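Local coordinates for protein multicopper oxidase (PDB 3GDC) that probably oxidises phenol-like substrates at its copper sites and passes the electrons to dioxygen, reducing it to water, as laccases do, at residues Arg35-Ile39 / Leu68-Glu72; Val166-Tyr172 / Tyr183-Pro189; Pro196-Gln201 / Phe283-Ala288. All coordinates share one frame; numbering follows the deposited sequence.

Contact 1. Residues Arg35-Ile39 / Leu68-Glu72; sequences REWDI and LWARE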
loop_
_atom_site.group_PDB
_atom_site.type_symbol
_atom_site.label_atom_id
_atom_site.label_comp_id
_atom_site.label_asym_id
_atom_site.label_seq_id
_atom_site.Cartn_x
_atom_site.Cartn_y
_atom_site.Cartn_z
ATOM N N ARG A 35 -11.875 -3.937 -33.279
ATOM C CA ARG A 35 -12.530 -2.858 -32.552
ATOM C C ARG A 35 -11.659 -1.611 -32.651
ATOM O O ARG A 35 -10.460 -1.680 -32.386
ATOM C CB ARG A 35 -12.718 -3.292 -31.093
ATOM C CG ARG A 35 -13.675 -2.464 -30.297
ATOM C CD ARG A 35 -13.800 -3.022 -28.871
ATOM N NE ARG A 35 -14.377 -4.365 -28.821
ATOM C CZ ARG A 35 -15.682 -4.641 -28.829
ATOM N NH1 ARG A 35 -16.584 -3.670 -28.875
ATOM N NH2 ARG A 35 -16.087 -5.908 -28.779
ATOM N N GLU A 36 -12.250 -0.487 -33.040
ATOM C CA GLU A 36 -11.478 0.734 -33.326
ATOM C C GLU A 36 -12.031 1.998 -32.684
ATOM O O GLU A 36 -13.239 2.180 -32.564
ATOM C CB GLU A 36 -11.361 0.971 -34.835
ATOM C CG GLU A 36 -10.942 -0.253 -35.610
ATOM C CD GLU A 36 -10.907 0.004 -37.088
ATOM O OE1 GLU A 36 -10.070 0.823 -37.519
ATOM O OE2 GLU A 36 -11.715 -0.617 -37.813
ATOM N N TRP A 37 -11.127 2.895 -32.303
ATOM C CA TRP A 37 -11.530 4.170 -31.735
ATOM C C TRP A 37 -10.706 5.284 -32.338
ATOM O O TRP A 37 -9.549 5.074 -32.708
ATOM C CB TRP A 37 -11.278 4.198 -30.227
ATOM C CG TRP A 37 -12.016 3.207 -29.395
ATOM C CD1 TRP A 37 -13.199 3.403 -28.757
ATOM C CD2 TRP A 37 -11.587 1.880 -29.052
ATOM N NE1 TRP A 37 -13.547 2.279 -28.052
ATOM C CE2 TRP A 37 -12.575 1.329 -28.211
ATOM C CE3 TRP A 37 -10.469 1.101 -29.383
ATOM C CZ2 TRP A 37 -12.481 0.036 -27.688
ATOM C CZ3 TRP A 37 -10.370 -0.187 -28.863
ATOM C CH2 TRP A 37 -11.372 -0.703 -28.017
ATOM N N ASP A 38 -11.292 6.474 -32.404
ATOM C CA ASP A 38 -10.536 7.683 -32.714
ATOM C C ASP A 38 -10.357 8.481 -31.434
ATOM O O ASP A 38 -11.342 8.817 -30.764
ATOM C CB ASP A 38 -11.276 8.560 -33.727
ATOM C CG ASP A 38 -11.621 7.820 -34.990
ATOM O OD1 ASP A 38 -10.766 7.062 -35.479
ATOM O OD2 ASP A 38 -12.754 7.996 -35.486
ATOM N N ILE A 39 -9.108 8.784 -31.102
ATOM C CA ILE A 39 -8.786 9.528 -29.886
ATOM C C ILE A 39 -7.939 10.724 -30.303
ATOM O O ILE A 39 -6.951 10.576 -31.039
ATOM C CB ILE A 39 -8.038 8.629 -28.852
ATOM C CG1 ILE A 39 -8.952 7.481 -28.370
ATOM C CG2 ILE A 39 -7.516 9.459 -27.672
ATOM C CD1 ILE A 39 -8.386 6.610 -27.228
ATOM N N LEU A 68 -12.243 2.913 -22.615
ATOM C CA LEU A 68 -12.274 1.946 -23.716
ATOM C C LEU A 68 -12.672 0.577 -23.187
ATOM O O LEU A 68 -12.184 0.140 -22.137
ATOM C CB LEU A 68 -10.915 1.895 -24.436
ATOM C CG LEU A 68 -10.279 3.229 -24.850
ATOM C CD1 LEU A 68 -8.960 2.954 -25.548
ATOM C CD2 LEU A 68 -11.171 4.108 -25.730
ATOM N N TRP A 69 -13.574 -0.094 -23.902
ATOM C CA TRP A 69 -14.059 -1.413 -23.501
ATOM C C TRP A 69 -13.839 -2.403 -24.647
ATOM O O TRP A 69 -14.179 -2.113 -25.790
ATOM C CB TRP A 69 -15.551 -1.338 -23.152
ATOM C CG TRP A 69 -16.118 -2.623 -22.609
ATOM C CD1 TRP A 69 -16.277 -2.957 -21.291
ATOM C CD2 TRP A 69 -16.568 -3.756 -23.366
ATOM N NE1 TRP A 69 -16.818 -4.222 -21.181
ATOM C CE2 TRP A 69 -17.000 -4.735 -22.442
ATOM C CE3 TRP A 69 -16.663 -4.033 -24.741
ATOM C CZ2 TRP A 69 -17.514 -5.976 -22.845
ATOM C CZ3 TRP A 69 -17.169 -5.268 -25.140
ATOM C CH2 TRP A 69 -17.587 -6.223 -24.195
ATOM N N ALA A 70 -13.256 -3.551 -24.337
ATOM C CA ALA A 70 -13.074 -4.612 -25.334
ATOM C C ALA A 70 -13.308 -5.971 -24.705
ATOM O O ALA A 70 -13.357 -6.099 -23.481
ATOM C CB ALA A 70 -11.691 -4.532 -25.932
ATOM N N ARG A 71 -13.473 -6.994 -25.543
ATOM C CA ARG A 71 -13.507 -8.358 -25.056
ATOM C C ARG A 71 -12.158 -9.035 -25.290
ATOM O O ARG A 71 -11.512 -8.813 -26.317
ATOM C CB ARG A 71 -14.619 -9.124 -25.759
ATOM C CG ARG A 71 -15.036 -10.390 -25.064
ATOM C CD ARG A 71 -15.312 -11.419 -26.122
ATOM N NE ARG A 71 -16.475 -12.244 -25.824
ATOM C CZ ARG A 71 -17.025 -13.079 -26.701
ATOM N NH1 ARG A 71 -16.511 -13.193 -27.919
ATOM N NH2 ARG A 71 -18.089 -13.793 -26.360
ATOM N N GLU A 72 -11.749 -9.861 -24.331
ATOM C CA GLU A 72 -10.481 -10.575 -24.377
ATOM C C GLU A 72 -10.254 -11.187 -25.762
ATOM O O GLU A 72 -11.116 -11.885 -26.289
ATOM C CB GLU A 72 -10.458 -11.668 -23.310
ATOM C CG GLU A 72 -9.143 -12.405 -23.194
ATOM C CD GLU A 72 -9.200 -13.586 -22.228
ATOM O OE1 GLU A 72 -10.285 -13.915 -21.685
ATOM O OE2 GLU A 72 -8.138 -14.200 -22.018
#
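Leu-68 lays its CD2 methyl over one face of the Trp-37 indole, 3.7 Å from the centroid of the five-membered ring and 8° off the ring normal, a well-aimed CH-pi contact. Ile-39 reaches the same leucine branch tip to tip, its CD1 4.0 Å from Leu-68 CD2, so the methyl has an aromatic face and, at about a right angle to it, an aliphatic end for neighbours. The benzo edge of Trp-37 points across the contact: its CZ2 lies 3.3 Å from Trp-69 O, which sits in the plane of the ring. That carbonyl is buried without a hydrogen-bond partner; its close neighbours here are carbons, the second being Arg-35 CD at 3.2 Å. Because CD stands next to a guanidinium, its hydrogens may be polarised enough to ease the burial. Beyond CD the arginine chain, extended so far, bends (chi3 -64°) and passes beside Ala-70, with Arg-35 CD 3.9 Å from Ala-70 CB. Its guanidinium stands at 90° to the Trp-69 indole: Trp-69 CZ3 lies over the guanidinium face while Arg-35 NH2 meets the indole at its edge, 3.9 Å from CZ3. The charge is answered by Asp-74, and NH1 bonds to the carbonyl of Arg-22; Trp-37 NE1 likewise finds Asp-21 O. The packing thins out towards Arg-71, whose exposed side chain turns off from strand 35-39, while Glu-36 and Asp-38 point off the far side of their strand to His-79 and Arg-24. No hydrogen bond links 35-39 with 68-72. The two strands run antiparallel with axes 8.9 Å apart, a spacing filled by side chains, as between facing layers of the cupredoxin-type beta sandwich from which multicopper oxidases are built.

Contact 2. Residues Val166-Tyr172 / Tyr183-Pro189; sequences VMVMNGY and YSVNGLP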
loop_
_atom_site.group_PDB
_atom_site.type_symbol
_atom_site.label_atom_id
_atom_site.label_comp_id
_atom_site.label_asym_id
_atom_site.label_seq_id
_atom_site.Cartn_x
_atom_site.Cartn_y
_atom_site.Cartn_z
ATOM N N VAL A 166 -17.377 2.812 -13.842
ATOM C CA VAL A 166 -15.954 3.130 -13.797
ATOM C C VAL A 166 -15.720 4.385 -12.956
ATOM O O VAL A 166 -16.440 5.380 -13.068
ATOM C CB VAL A 166 -15.301 3.251 -15.228
ATOM C CG1 VAL A 166 -15.991 4.300 -16.098
ATOM C CG2 VAL A 166 -13.797 3.512 -15.137
ATOM N N MET A 167 -14.702 4.308 -12.105
ATOM C CA MET A 167 -14.316 5.419 -11.243
ATOM C C MET A 167 -12.818 5.669 -11.344
ATOM O O MET A 167 -12.003 4.833 -10.913
ATOM C CB MET A 167 -14.698 5.115 -9.789
ATOM C CG MET A 167 -16.198 5.100 -9.569
ATOM S SD MET A 167 -16.591 5.004 -7.817
ATOM C CE MET A 167 -18.378 5.261 -7.895
ATOM N N VAL A 168 -12.459 6.820 -11.902
ATOM C CA VAL A 168 -11.059 7.209 -12.023
ATOM C C VAL A 168 -10.762 8.297 -10.980
ATOM O O VAL A 168 -11.384 9.372 -10.980
ATOM C CB VAL A 168 -10.699 7.704 -13.441
ATOM C CG1 VAL A 168 -9.219 8.067 -13.515
ATOM C CG2 VAL A 168 -11.069 6.646 -14.514
ATOM N N MET A 169 -9.834 7.988 -10.081
ATOM C CA MET A 169 -9.457 8.896 -8.999
ATOM C C MET A 169 -8.265 9.719 -9.448
ATOM O O MET A 169 -7.227 9.160 -9.828
ATOM C CB MET A 169 -9.086 8.108 -7.730
ATOM C CG MET A 169 -10.159 7.181 -7.206
ATOM S SD MET A 169 -9.633 6.304 -5.712
ATOM C CE MET A 169 -8.341 5.231 -6.378
ATOM N N ASN A 170 -8.400 11.044 -9.408
ATOM C CA ASN A 170 -7.320 11.920 -9.843
ATOM C C ASN A 170 -7.097 13.105 -8.905
ATOM O O ASN A 170 -7.747 13.222 -7.855
ATOM C CB ASN A 170 -7.583 12.440 -11.271
ATOM C CG ASN A 170 -8.768 13.408 -11.336
ATOM O OD1 ASN A 170 -9.376 13.711 -10.312
ATOM N ND2 ASN A 170 -9.089 13.900 -12.534
ATOM N N GLY A 171 -6.170 13.969 -9.308
ATOM C CA GLY A 171 -5.849 15.182 -8.567
ATOM C C GLY A 171 -5.615 16.306 -9.546
ATOM O O GLY A 171 -5.274 16.075 -10.714
ATOM N N TYR A 172 -5.797 17.533 -9.066
ATOM C CA TYR A 172 -5.570 18.714 -9.878
ATOM C C TYR A 172 -4.557 19.615 -9.208
ATOM O O TYR A 172 -4.773 20.076 -8.087
ATOM C CB TYR A 172 -6.871 19.483 -10.121
ATOM C CG TYR A 172 -7.857 18.716 -10.977
ATOM C CD1 TYR A 172 -7.630 18.548 -12.347
ATOM C CD2 TYR A 172 -8.986 18.131 -10.412
ATOM C CE1 TYR A 172 -8.519 17.831 -13.139
ATOM C CE2 TYR A 172 -9.889 17.408 -11.195
ATOM C CZ TYR A 172 -9.638 17.266 -12.564
ATOM O OH TYR A 172 -10.493 16.552 -13.357
ATOM N N TYR A 183 -9.047 17.185 -5.628
ATOM C CA TYR A 183 -9.100 15.740 -5.909
ATOM C C TYR A 183 -10.480 15.402 -6.418
ATOM O O TYR A 183 -11.450 16.093 -6.111
ATOM C CB TYR A 183 -8.794 14.932 -4.645
ATOM C CG TYR A 183 -7.420 15.210 -4.072
ATOM C CD1 TYR A 183 -6.342 14.392 -4.382
ATOM C CD2 TYR A 183 -7.193 16.315 -3.232
ATOM C CE1 TYR A 183 -5.066 14.641 -3.863
ATOM C CE2 TYR A 183 -5.927 16.580 -2.717
ATOM C CZ TYR A 183 -4.865 15.739 -3.037
ATOM O OH TYR A 183 -3.616 15.985 -2.518
ATOM N N SER A 184 -10.594 14.355 -7.231
ATOM C CA SER A 184 -11.913 13.991 -7.723
ATOM C C SER A 184 -12.013 12.504 -8.006
ATOM O O SER A 184 -11.004 11.808 -8.056
ATOM C CB SER A 184 -12.285 14.810 -8.975
ATOM O OG SER A 184 -11.898 14.169 -10.187
ATOM N N VAL A 185 -13.252 12.038 -8.133
ATOM C CA VAL A 185 -13.527 10.815 -8.869
ATOM C C VAL A 185 -14.295 11.192 -10.135
ATOM O O VAL A 185 -15.330 11.866 -10.083
ATOM C CB VAL A 185 -14.242 9.728 -8.022
ATOM C CG1 VAL A 185 -15.393 10.302 -7.183
ATOM C CG2 VAL A 185 -14.753 8.596 -8.922
ATOM N N ASN A 186 -13.759 10.784 -11.282
ATOM C CA ASN A 186 -14.386 11.081 -12.576
ATOM C C ASN A 186 -14.460 12.540 -13.029
ATOM O O ASN A 186 -15.267 12.888 -13.880
ATOM C CB ASN A 186 -15.742 10.356 -12.697
ATOM C CG ASN A 186 -15.571 8.869 -12.865
ATOM O OD1 ASN A 186 -14.444 8.388 -13.029
ATOM N ND2 ASN A 186 -16.675 8.124 -12.830
ATOM N N GLY A 187 -13.596 13.386 -12.471
ATOM C CA GLY A 187 -13.317 14.675 -13.079
ATOM C C GLY A 187 -13.606 15.927 -12.280
ATOM O O GLY A 187 -12.890 16.918 -12.435
ATOM N N LEU A 188 -14.647 15.903 -11.449
ATOM C CA LEU A 188 -15.075 17.121 -10.746
ATOM C C LEU A 188 -15.172 16.929 -9.236
ATOM O O LEU A 188 -15.957 16.106 -8.766
ATOM C CB LEU A 188 -16.425 17.602 -11.263
ATOM C CG LEU A 188 -16.590 18.024 -12.718
ATOM C CD1 LEU A 188 -18.057 18.449 -12.906
ATOM C CD2 LEU A 188 -15.624 19.154 -13.063
ATOM N N PRO A 189 -14.376 17.693 -8.477
ATOM C CA PRO A 189 -14.436 17.678 -7.019
ATOM C C PRO A 189 -15.878 17.792 -6.512
ATOM O O PRO A 189 -16.636 18.656 -6.980
ATOM C CB PRO A 189 -13.642 18.925 -6.643
ATOM C CG PRO A 189 -12.621 19.013 -7.719
ATOM C CD PRO A 189 -13.345 18.632 -8.961
#
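Tyr-172 OH donates to Gly-187 O at 2.6 Å, the carbonyl oxygen meeting the phenol at its edge. Gly-187 N in turn bonds to Ser-184 OG at 3.0 Å, an ST motif that shapes the turn leaving the hairpin. At the other end Asn-186 takes over the strand pairing with its side chain. Its CG stands anti to the carbonyl carbon (chi1 -71°), which turns the amide along strand 166-172: Asn-186 ND2 donates to Val-166 O at 2.8 Å, almost straight (177°) and in plane with both groups, while Asn-186 OD1 accepts from Val-168 N at 2.8 Å. With an alanine in place of Asn-186, Val-166 O and Val-168 N would probably lose these mates in a buried place, and fewer bonds would hold the turn to strand 166-172. Asn-186 N adds a backbone bond to Val-168 O, and Asn-170 and Ser-184 form an antiparallel hydrogen-bonded pair. On the face of Met-169 and Val-185, Met-167 CB packs 3.6 Å from Val-185 CG2. The side-chain amide thus imitates a further peptide group, prolonging the buried ladder of the antiparallel hairpin past the end of strand 182-185 and satisfying backbone polar groups inside the protein.

Contact 3. Residues Pro196-Gln201 / Phe283-Ala288; sequences PVKVKQ and FFEVSA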
loop_
_atom_site.group_PDB
_atom_site.type_symbol
_atom_site.label_atom_id
_atom_site.label_comp_id
_atom_site.label_asym_id
_atom_site.label_seq_id
_atom_site.Cartn_x
_atom_site.Cartn_y
_atom_site.Cartn_z
ATOM N N PRO A 196 -25.625 12.127 -6.246
ATOM C CA PRO A 196 -25.212 10.812 -5.757
ATOM C C PRO A 196 -25.328 9.711 -6.813
ATOM O O PRO A 196 -26.168 9.790 -7.724
ATOM C CB PRO A 196 -26.188 10.543 -4.603
ATOM C CG PRO A 196 -26.586 11.887 -4.129
ATOM C CD PRO A 196 -26.688 12.708 -5.402
ATOM N N VAL A 197 -24.481 8.693 -6.685
ATOM C CA VAL A 197 -24.527 7.531 -7.576
ATOM C C VAL A 197 -25.770 6.692 -7.274
ATOM O O VAL A 197 -25.881 6.111 -6.197
ATOM C CB VAL A 197 -23.270 6.657 -7.406
ATOM C CG1 VAL A 197 -23.286 5.496 -8.400
ATOM C CG2 VAL A 197 -22.011 7.490 -7.588
ATOM N N LYS A 198 -26.700 6.619 -8.228
ATOM C CA LYS A 198 -27.950 5.880 -8.009
ATOM C C LYS A 198 -27.800 4.385 -8.283
ATOM O O LYS A 198 -27.455 3.977 -9.402
ATOM C CB LYS A 198 -29.094 6.483 -8.836
ATOM C CG LYS A 198 -29.426 7.921 -8.466
ATOM C CD LYS A 198 -30.642 8.444 -9.264
ATOM C CE LYS A 198 -31.046 9.831 -8.780
ATOM N NZ LYS A 198 -32.309 10.330 -9.431
ATOM N N VAL A 199 -28.055 3.573 -7.257
ATOM C CA VAL A 199 -28.008 2.106 -7.364
ATOM C C VAL A 199 -29.261 1.489 -6.720
ATOM O O VAL A 199 -29.977 2.163 -5.984
ATOM C CB VAL A 199 -26.734 1.506 -6.702
ATOM C CG1 VAL A 199 -25.441 1.997 -7.399
ATOM C CG2 VAL A 199 -26.713 1.802 -5.194
ATOM N N LYS A 200 -29.515 0.214 -6.994
ATOM C CA LYS A 200 -30.696 -0.461 -6.457
ATOM C C LYS A 200 -30.331 -1.430 -5.334
ATOM O O LYS A 200 -29.364 -2.172 -5.444
ATOM C CB LYS A 200 -31.432 -1.207 -7.575
ATOM C CG LYS A 200 -32.074 -0.295 -8.602
ATOM C CD LYS A 200 -32.503 -1.064 -9.840
ATOM C CE LYS A 200 -32.589 -0.131 -11.041
ATOM N NZ LYS A 200 -32.986 -0.847 -12.278
ATOM N N GLN A 201 -31.122 -1.423 -4.258
ATOM C CA GLN A 201 -30.939 -2.359 -3.147
ATOM C C GLN A 201 -30.820 -3.798 -3.654
ATOM O O GLN A 201 -31.601 -4.228 -4.519
ATOM C CB GLN A 201 -32.120 -2.233 -2.169
ATOM C CG GLN A 201 -31.950 -2.937 -0.838
ATOM C CD GLN A 201 -33.200 -2.834 0.034
ATOM O OE1 GLN A 201 -34.241 -2.320 -0.400
ATOM N NE2 GLN A 201 -33.106 -3.333 1.260
ATOM N N PHE A 283 -21.707 10.394 -2.466
ATOM C CA PHE A 283 -22.673 9.460 -1.902
ATOM C C PHE A 283 -23.140 8.464 -2.944
ATOM O O PHE A 283 -23.259 8.809 -4.128
ATOM C CB PHE A 283 -23.935 10.192 -1.444
ATOM C CG PHE A 283 -23.726 11.112 -0.287
ATOM C CD1 PHE A 283 -23.587 10.605 1.004
ATOM C CD2 PHE A 283 -23.702 12.489 -0.483
ATOM C CE1 PHE A 283 -23.405 11.468 2.093
ATOM C CE2 PHE A 283 -23.526 13.355 0.594
ATOM C CZ PHE A 283 -23.373 12.843 1.879
ATOM N N PHE A 284 -23.433 7.251 -2.482
ATOM C CA PHE A 284 -24.361 6.358 -3.184
ATOM C C PHE A 284 -25.758 6.629 -2.644
ATOM O O PHE A 284 -25.939 6.827 -1.438
ATOM C CB PHE A 284 -24.031 4.892 -2.938
ATOM C CG PHE A 284 -22.851 4.401 -3.712
ATOM C CD1 PHE A 284 -23.017 3.807 -4.960
ATOM C CD2 PHE A 284 -21.564 4.532 -3.189
ATOM C CE1 PHE A 284 -21.903 3.356 -5.674
ATOM C CE2 PHE A 284 -20.450 4.075 -3.900
ATOM C CZ PHE A 284 -20.629 3.485 -5.140
ATOM N N GLU A 285 -26.730 6.660 -3.545
ATOM C CA GLU A 285 -28.142 6.730 -3.167
ATOM C C GLU A 285 -28.794 5.402 -3.548
ATOM O O GLU A 285 -28.950 5.090 -4.732
ATOM C CB GLU A 285 -28.824 7.906 -3.866
ATOM C CG GLU A 285 -30.309 8.064 -3.509
ATOM C CD GLU A 285 -30.519 8.576 -2.101
ATOM O OE1 GLU A 285 -30.216 9.765 -1.851
ATOM O OE2 GLU A 285 -30.994 7.794 -1.242
ATOM N N VAL A 286 -29.139 4.609 -2.538
ATOM C CA VAL A 286 -29.644 3.256 -2.744
ATOM C C VAL A 286 -31.165 3.292 -2.668
ATOM O O VAL A 286 -31.728 3.676 -1.642
ATOM C CB VAL A 286 -29.097 2.262 -1.690
ATOM C CG1 VAL A 286 -29.526 0.825 -2.012
ATOM C CG2 VAL A 286 -27.577 2.350 -1.583
ATOM N N SER A 287 -31.817 2.915 -3.761
ATOM C CA SER A 287 -33.275 2.891 -3.818
ATOM C C SER A 287 -33.782 1.524 -3.386
ATOM O O SER A 287 -33.146 0.508 -3.660
ATOM C CB SER A 287 -33.760 3.232 -5.228
ATOM O OG SER A 287 -33.297 2.275 -6.164
ATOM N N ALA A 288 -34.937 1.504 -2.715
ATOM C CA ALA A 288 -35.515 0.279 -2.146
ATOM C C ALA A 288 -35.690 -0.886 -3.132
ATOM O O ALA A 288 -36.189 -0.711 -4.248
ATOM C CB ALA A 288 -36.845 0.596 -1.461
HETATM O O HOH W 1 -31.949 3.399 -8.163
#
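Val-197 runs alongside the Phe-284 ring, both side chains leaving the sheet on one face, with Val-197 CG1 3.7 Å from Phe-284 CE1, at the apolar centre of a parallel strand pair on the border of a cupredoxin-like sandwich sheet. Val-199 reaches the ring at its edge, CG1 3.9 Å from Phe-284 CD1. With CG1 anti to the carbonyl carbon (chi1 -63°), the other methyl, CG2, is left to meet Val-286 CG2 at 3.8 Å. This face is buried: Met-165 of strand 163-172 packs on both Val-197 and Val-199, and the rings of Phe-260 and Phe-268 meet Phe-284. The backbones interlock in the staggered parallel manner, Val-197, Val-199 and Gln-201 donating to Phe-283, Glu-285 and Ser-287, while Glu-285 and Ser-287 donate back to Val-197 and Val-199. At one end Pro-196 flanks Phe-283, CB to CB 3.9 Å, and its CB also touches Glu-285 CB. At the other, Gln-201 stretches out beside the C-terminal Ala-288 and is held at NE2 by Pro-261 O. The opposite face carries Lys-198, Lys-200 and Ser-287, largely at solvent. There the aliphatic part of Lys-200 brings CG to Ser-287 OG at 3.7 Å, and a water lies 2.7 Å from Ser-287 OG, with a weak bond of 3.2 Å to Val-199 O.

In the fold
Contacts 2 and 3 touch directly: Met-167 CE packs 4.0 Å from Phe-284 CZ, joining the sheet that holds strand 163-172 to the one that holds strand 281-287. Their centres are 19 Å apart. Contact 1 belongs to the earlier part of the chain; its centre is 22 Å from that of contact 2, with nearest atoms about 8 Å apart, and 29 Å from that of contact 3. None supplies a metal ligand. The side chains of Ile-39 and Val-168 each lie some way from a bound copper, about 11 Å for Ile-39 and about 12 Å for Val-168; that of Tyr-172 is about 8 Å from the calcium. The side chain of Phe-283, about 8 Å from a bound copper, also packs on Ile-106 of a second subunit.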